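Local coordinates for uroporphyrinogen-III C-methyltransferase (Pseudomonas denitrificans, PDB 1S4D), which methylates uroporphyrinogen III at C-2 and then C-7, using S-adenosyl-L-methionine, to give precorrin-2 on the route to cobalamin and siroheme, at residues V148-S161 with S177-A191. Sequence-based numbering, arbitrary orientation.
With SAH (S-adenosyl-L-homocysteine), chain Q; GOL (glycerol), chain R.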
loop_
_atom_site.group_PDB
_atom_site.type_symbol
_atom_site.label_atom_id
_atom_site.label_comp_id
_atom_site.label_asym_id
_atom_site.label_seq_id
_atom_site.Cartn_x
_atom_site.Cartn_y
_atom_site.Cartn_z
ATOM N N VAL B 148 9.536 3.795 -16.778
ATOM C CA VAL B 148 9.929 4.930 -15.938
ATOM C C VAL B 148 10.833 4.529 -14.770
ATOM O O VAL B 148 11.783 5.227 -14.458
ATOM C CB VAL B 148 8.679 5.723 -15.419
ATOM C CG1 VAL B 148 9.059 6.742 -14.352
ATOM C CG2 VAL B 148 7.940 6.431 -16.572
ATOM N N ASN B 149 10.536 3.408 -14.121
ATOM C CA ASN B 149 11.202 3.072 -12.863
ATOM C C ASN B 149 11.099 1.600 -12.491
ATOM O O ASN B 149 10.109 0.925 -12.793
ATOM C CB ASN B 149 10.700 3.969 -11.698
ATOM C CG ASN B 149 9.222 3.752 -11.356
ATOM O OD1 ASN B 149 8.836 3.712 -10.168
ATOM N ND2 ASN B 149 8.388 3.625 -12.381
ATOM N N HIS B 150 12.130 1.101 -11.830
ATOM C CA HIS B 150 12.123 -0.273 -11.377
ATOM C C HIS B 150 12.153 -0.262 -9.848
ATOM O O HIS B 150 12.147 -1.311 -9.197
ATOM C CB HIS B 150 13.305 -1.023 -11.994
ATOM C CG HIS B 150 13.028 -1.540 -13.375
ATOM N ND1 HIS B 150 12.904 -0.712 -14.471
ATOM C CD2 HIS B 150 12.836 -2.802 -13.835
ATOM C CE1 HIS B 150 12.645 -1.439 -15.545
ATOM N NE2 HIS B 150 12.599 -2.710 -15.185
ATOM N N ALA B 151 12.159 0.950 -9.294
ATOM C CA ALA B 151 12.188 1.185 -7.861
ATOM C C ALA B 151 11.339 2.421 -7.487
ATOM O O ALA B 151 11.255 3.371 -8.270
ATOM C CB ALA B 151 13.618 1.349 -7.411
ATOM N N VAL B 152 10.673 2.378 -6.328
ATOM C CA VAL B 152 10.003 3.543 -5.747
ATOM C C VAL B 152 10.441 3.689 -4.296
ATOM O O VAL B 152 10.477 2.694 -3.557
ATOM C CB VAL B 152 8.483 3.386 -5.609
ATOM C CG1 VAL B 152 7.773 4.685 -5.847
ATOM C CG2 VAL B 152 7.944 2.291 -6.451
ATOM N N THR B 153 10.701 4.940 -3.888
ATOM C CA THR B 153 10.972 5.289 -2.494
ATOM C C THR B 153 9.836 6.064 -1.835
ATOM O O THR B 153 9.416 7.100 -2.349
ATOM C CB THR B 153 12.231 6.122 -2.430
ATOM O OG1 THR B 153 13.344 5.310 -2.796
ATOM C CG2 THR B 153 12.554 6.493 -1.015
ATOM N N PHE B 154 9.369 5.589 -0.675
ATOM C CA PHE B 154 8.371 6.327 0.099
ATOM C C PHE B 154 9.109 7.014 1.239
ATOM O O PHE B 154 10.043 6.427 1.777
ATOM C CB PHE B 154 7.335 5.368 0.666
ATOM C CG PHE B 154 6.337 4.863 -0.335
ATOM C CD1 PHE B 154 5.082 4.486 0.071
ATOM C CD2 PHE B 154 6.650 4.734 -1.677
ATOM C CE1 PHE B 154 4.160 3.996 -0.868
ATOM C CE2 PHE B 154 5.734 4.250 -2.613
ATOM C CZ PHE B 154 4.514 3.895 -2.231
ATOM N N LEU B 155 8.739 8.249 1.599
ATOM C CA LEU B 155 9.370 8.889 2.775
ATOM C C LEU B 155 8.458 9.787 3.637
ATOM O O LEU B 155 7.361 10.130 3.199
ATOM C CB LEU B 155 10.738 9.521 2.444
ATOM C CG LEU B 155 11.122 10.940 1.957
ATOM C CD1 LEU B 155 11.711 10.824 0.566
ATOM C CD2 LEU B 155 10.073 12.074 2.024
ATOM N N THR B 156 8.902 10.120 4.859
ATOM C CA THR B 156 8.313 11.232 5.631
ATOM C C THR B 156 9.181 12.431 5.509
ATOM O O THR B 156 10.392 12.330 5.722
ATOM C CB THR B 156 8.305 11.017 7.123
ATOM O OG1 THR B 156 8.766 9.706 7.436
ATOM C CG2 THR B 156 6.935 11.113 7.634
ATOM N N GLY B 157 8.546 13.567 5.253
ATOM C CA GLY B 157 9.221 14.840 5.287
ATOM C C GLY B 157 9.079 15.408 6.676
ATOM O O GLY B 157 9.542 16.499 6.942
ATOM N N HIS B 158 8.455 14.648 7.565
ATOM C CA HIS B 158 8.061 15.159 8.867
ATOM C C HIS B 158 9.131 15.938 9.622
ATOM O O HIS B 158 8.862 17.029 10.115
ATOM C CB HIS B 158 7.509 14.058 9.768
ATOM C CG HIS B 158 6.858 14.592 11.000
ATOM N ND1 HIS B 158 5.909 15.591 10.959
ATOM C CD2 HIS B 158 7.051 14.308 12.312
ATOM C CE1 HIS B 158 5.527 15.886 12.190
ATOM N NE2 HIS B 158 6.204 15.120 13.030
ATOM N N ASP B 159 10.323 15.357 9.742
ATOM C CA ASP B 159 11.404 15.947 10.515
ATOM C C ASP B 159 12.502 16.438 9.585
ATOM O O ASP B 159 13.677 16.193 9.839
ATOM C CB ASP B 159 12.001 14.896 11.463
ATOM C CG ASP B 159 11.244 14.774 12.784
ATOM O OD1 ASP B 159 10.877 13.634 13.122
ATOM O OD2 ASP B 159 10.998 15.740 13.553
ATOM N N SER B 160 12.124 17.096 8.494
ATOM C CA SER B 160 13.096 17.554 7.509
ATOM C C SER B 160 13.022 19.056 7.422
ATOM O O SER B 160 12.893 19.615 6.328
ATOM C CB SER B 160 12.826 16.954 6.132
ATOM O OG SER B 160 13.052 15.561 6.114
ATOM N N SER B 161 13.085 19.711 8.581
ATOM C CA SER B 161 12.954 21.162 8.647
ATOM C C SER B 161 14.182 21.886 8.081
ATOM O O SER B 161 14.039 22.935 7.445
ATOM C CB SER B 161 12.603 21.626 10.065
ATOM O OG SER B 161 13.734 21.610 10.907
ATOM N N SER B 177 15.837 5.969 -6.517
ATOM C CA SER B 177 14.706 5.673 -7.407
ATOM C C SER B 177 14.355 6.880 -8.270
ATOM O O SER B 177 14.478 8.015 -7.823
ATOM C CB SER B 177 13.451 5.326 -6.638
ATOM O OG SER B 177 13.734 4.655 -5.445
ATOM N N PRO B 178 13.930 6.607 -9.509
ATOM C CA PRO B 178 13.458 7.683 -10.363
ATOM C C PRO B 178 12.218 8.274 -9.702
ATOM O O PRO B 178 12.287 9.501 -9.479
ATOM C CB PRO B 178 13.207 7.017 -11.708
ATOM C CG PRO B 178 13.367 5.643 -11.530
ATOM C CD PRO B 178 13.888 5.299 -10.169
ATOM N N VAL B 179 11.277 7.494 -9.158
ATOM C CA VAL B 179 10.119 8.074 -8.449
ATOM C C VAL B 179 10.259 8.167 -6.925
ATOM O O VAL B 179 10.735 7.227 -6.292
ATOM C CB VAL B 179 8.819 7.326 -8.819
ATOM C CG1 VAL B 179 7.615 7.866 -8.023
ATOM C CG2 VAL B 179 8.589 7.447 -10.336
ATOM N N ILE B 180 9.910 9.330 -6.339
ATOM C CA ILE B 180 9.892 9.490 -4.878
ATOM C C ILE B 180 8.485 9.858 -4.480
ATOM O O ILE B 180 7.861 10.713 -5.123
ATOM C CB ILE B 180 10.823 10.644 -4.385
ATOM C CG1 ILE B 180 12.183 10.680 -5.114
ATOM C CG2 ILE B 180 10.982 10.598 -2.878
ATOM C CD1 ILE B 180 13.076 9.621 -4.758
ATOM N N VAL B 181 7.994 9.233 -3.414
ATOM C CA VAL B 181 6.647 9.487 -2.938
ATOM C C VAL B 181 6.732 9.946 -1.488
ATOM O O VAL B 181 7.250 9.230 -0.620
ATOM C CB VAL B 181 5.753 8.226 -3.049
ATOM C CG1 VAL B 181 4.397 8.435 -2.300
ATOM C CG2 VAL B 181 5.591 7.774 -4.533
ATOM N N MET B 182 6.226 11.137 -1.218
ATOM C CA MET B 182 6.513 11.757 0.056
ATOM C C MET B 182 5.249 12.026 0.853
ATOM O O MET B 182 4.305 12.630 0.333
ATOM C CB MET B 182 7.314 13.040 -0.161
ATOM C CG MET B 182 8.398 12.890 -1.200
ATOM S SD MET B 182 9.634 14.149 -1.005
ATOM C CE MET B 182 8.846 15.566 -1.823
ATOM N N TYR B 183 5.269 11.544 2.100
ATOM C CA TYR B 183 4.233 11.701 3.112
ATOM C C TYR B 183 4.646 12.853 4.023
ATOM O O TYR B 183 5.837 13.077 4.222
ATOM C CB TYR B 183 4.151 10.427 3.964
ATOM C CG TYR B 183 3.523 9.226 3.272
ATOM C CD1 TYR B 183 4.255 8.431 2.354
ATOM C CD2 TYR B 183 2.215 8.860 3.557
ATOM C CE1 TYR B 183 3.673 7.329 1.718
ATOM C CE2 TYR B 183 1.638 7.775 2.944
ATOM C CZ TYR B 183 2.358 7.022 2.023
ATOM O OH TYR B 183 1.718 5.962 1.432
ATOM N N MET B 184 3.674 13.597 4.561
ATOM C CA MET B 184 3.948 14.686 5.509
ATOM C C MET B 184 5.112 15.584 5.107
ATOM O O MET B 184 5.993 15.854 5.914
ATOM C CB MET B 184 4.183 14.142 6.915
ATOM C CG MET B 184 3.125 13.132 7.348
ATOM S SD MET B 184 3.521 12.409 8.918
ATOM C CE MET B 184 4.125 10.825 8.391
ATOM N N ALA B 185 5.068 16.078 3.869
ATOM C CA ALA B 185 6.166 16.841 3.279
ATOM C C ALA B 185 5.751 18.252 2.906
ATOM O O ALA B 185 6.473 18.942 2.198
ATOM C CB ALA B 185 6.716 16.112 2.058
ATOM N N MET B 186 4.592 18.694 3.372
ATOM C CA MET B 186 4.083 20.006 2.956
ATOM C C MET B 186 4.786 21.148 3.683
ATOM O O MET B 186 5.269 22.075 3.064
ATOM C CB MET B 186 2.568 20.112 3.180
ATOM C CG MET B 186 1.754 19.196 2.324
ATOM S SD MET B 186 1.629 19.762 0.643
ATOM C CE MET B 186 0.210 20.935 0.748
ATOM N N LYS B 187 4.818 21.076 5.003
ATOM C CA LYS B 187 5.294 22.167 5.822
ATOM C C LYS B 187 6.778 22.409 5.537
ATOM O O LYS B 187 7.260 23.528 5.625
ATOM C CB LYS B 187 5.039 21.828 7.298
ATOM C CG LYS B 187 5.275 22.957 8.289
ATOM C CD LYS B 187 5.540 22.392 9.689
ATOM C CE LYS B 187 5.408 23.485 10.792
ATOM N NZ LYS B 187 3.969 23.895 11.100
ATOM N N HIS B 188 7.485 21.357 5.155
ATOM C CA HIS B 188 8.903 21.447 4.892
ATOM C C HIS B 188 9.250 21.225 3.427
ATOM O O HIS B 188 10.380 20.857 3.114
ATOM C CB HIS B 188 9.673 20.428 5.737
ATOM C CG HIS B 188 9.421 20.525 7.209
ATOM N ND1 HIS B 188 9.679 21.666 7.939
ATOM C CD2 HIS B 188 8.970 19.604 8.096
ATOM C CE1 HIS B 188 9.376 21.450 9.207
ATOM N NE2 HIS B 188 8.948 20.204 9.328
ATOM N N ILE B 189 8.302 21.466 2.528
ATOM C CA ILE B 189 8.544 21.306 1.090
ATOM C C ILE B 189 9.752 22.066 0.517
ATOM O O ILE B 189 10.523 21.502 -0.241
ATOM C CB ILE B 189 7.257 21.567 0.258
ATOM C CG1 ILE B 189 7.439 21.027 -1.172
ATOM C CG2 ILE B 189 6.840 23.043 0.294
ATOM C CD1 ILE B 189 7.324 19.524 -1.248
ATOM N N GLY B 190 9.904 23.338 0.873
ATOM C CA GLY B 190 11.071 24.119 0.497
ATOM C C GLY B 190 12.392 23.412 0.786
ATOM O O GLY B 190 13.202 23.205 -0.116
ATOM N N ALA B 191 12.617 23.016 2.032
ATOM C CA ALA B 191 13.884 22.366 2.371
ATOM C C ALA B 191 14.037 21.014 1.672
ATOM O O ALA B 191 15.111 20.718 1.148
ATOM C CB ALA B 191 14.049 22.223 3.881
HETATM N N SAH Q . -0.800 5.395 7.331
HETATM C CA SAH Q . -1.186 6.459 6.421
HETATM C CB SAH Q . -0.269 7.656 6.605
HETATM C CG SAH Q . -0.664 8.564 7.755
HETATM S SD SAH Q . 0.572 9.795 8.245
HETATM C C SAH Q . -1.229 5.961 4.971
HETATM O O SAH Q . -0.934 4.806 4.670
HETATM O OXT SAH Q . -1.575 6.670 4.030
HETATM C "C5'" SAH Q . -0.400 11.116 7.447
HETATM C "C4'" SAH Q . 0.004 11.532 6.027
HETATM O "O4'" SAH Q . -0.534 10.663 5.052
HETATM C "C3'" SAH Q . -0.495 12.895 5.555
HETATM O "O3'" SAH Q . 0.186 14.003 6.079
HETATM C "C2'" SAH Q . -0.401 12.795 4.042
HETATM O "O2'" SAH Q . 0.906 12.961 3.533
HETATM C "C1'" SAH Q . -0.802 11.344 3.839
HETATM N N9 SAH Q . -2.230 11.163 3.494
HETATM C C8 SAH Q . -3.116 10.461 4.245
HETATM N N7 SAH Q . -4.307 10.481 3.643
HETATM C C5 SAH Q . -4.221 11.191 2.514
HETATM C C6 SAH Q . -5.158 11.509 1.529
HETATM N N6 SAH Q . -6.403 11.078 1.613
HETATM N N1 SAH Q . -4.769 12.276 0.449
HETATM C C2 SAH Q . -3.461 12.701 0.356
HETATM N N3 SAH Q . -2.534 12.381 1.334
HETATM C C4 SAH Q . -2.905 11.632 2.400
HETATM C C1 GOL R . 3.422 17.842 9.214
HETATM O O1 GOL R . 3.372 16.585 9.857
HETATM C C2 GOL R . 2.344 17.858 8.133
HETATM O O2 GOL R . 1.149 18.387 8.675
HETATM C C3 GOL R . 2.797 18.684 6.934
HETATM O O3 GOL R . 2.742 17.903 5.771
#
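F154 and V181 sit side by side on neighbouring parallel strands, 151-156 and 179-183, with V181 CB over one face of the phenyl ring. On the same sheet face the Y183 ring is inclined 39° to that of F154, CE1 3.6 Å from F154 CD1. CG of Y183 stands opposite its carbonyl carbon (chi1 -73°), and the ring presents an edge to L155 O and to OXT of S-adenosyl-L-homocysteine; its OH is hydrogen-bonded to T130 OG1 and G132 N. On the reverse face, covered by helix 170-176, L155 spreads its methyls, CD1 against I180 CG2 (3.5 Å) and CD2 against M182 CB (3.6 Å). V181 N bonds T153 O, and Y183 N bonds L155 O, both at 2.8 Å. T153 OG1 shares a hydrogen bond with S177 OG (2.8 Å) and another with T153 of the second subunit, whose strand extends the sheet antiparallel. This tight packing meets solvent at H158, weakly bonded to a glycerol, and at S161, whose CA still covers one face of the H188 imidazole, 3.7 Å from its centroid. M184, just past strand 179-183, donates its N-H to ribose O2' (3.0 Å); with T130, D102 and A241, the pair lines the ligand pocket of a precorrin methyltransferase.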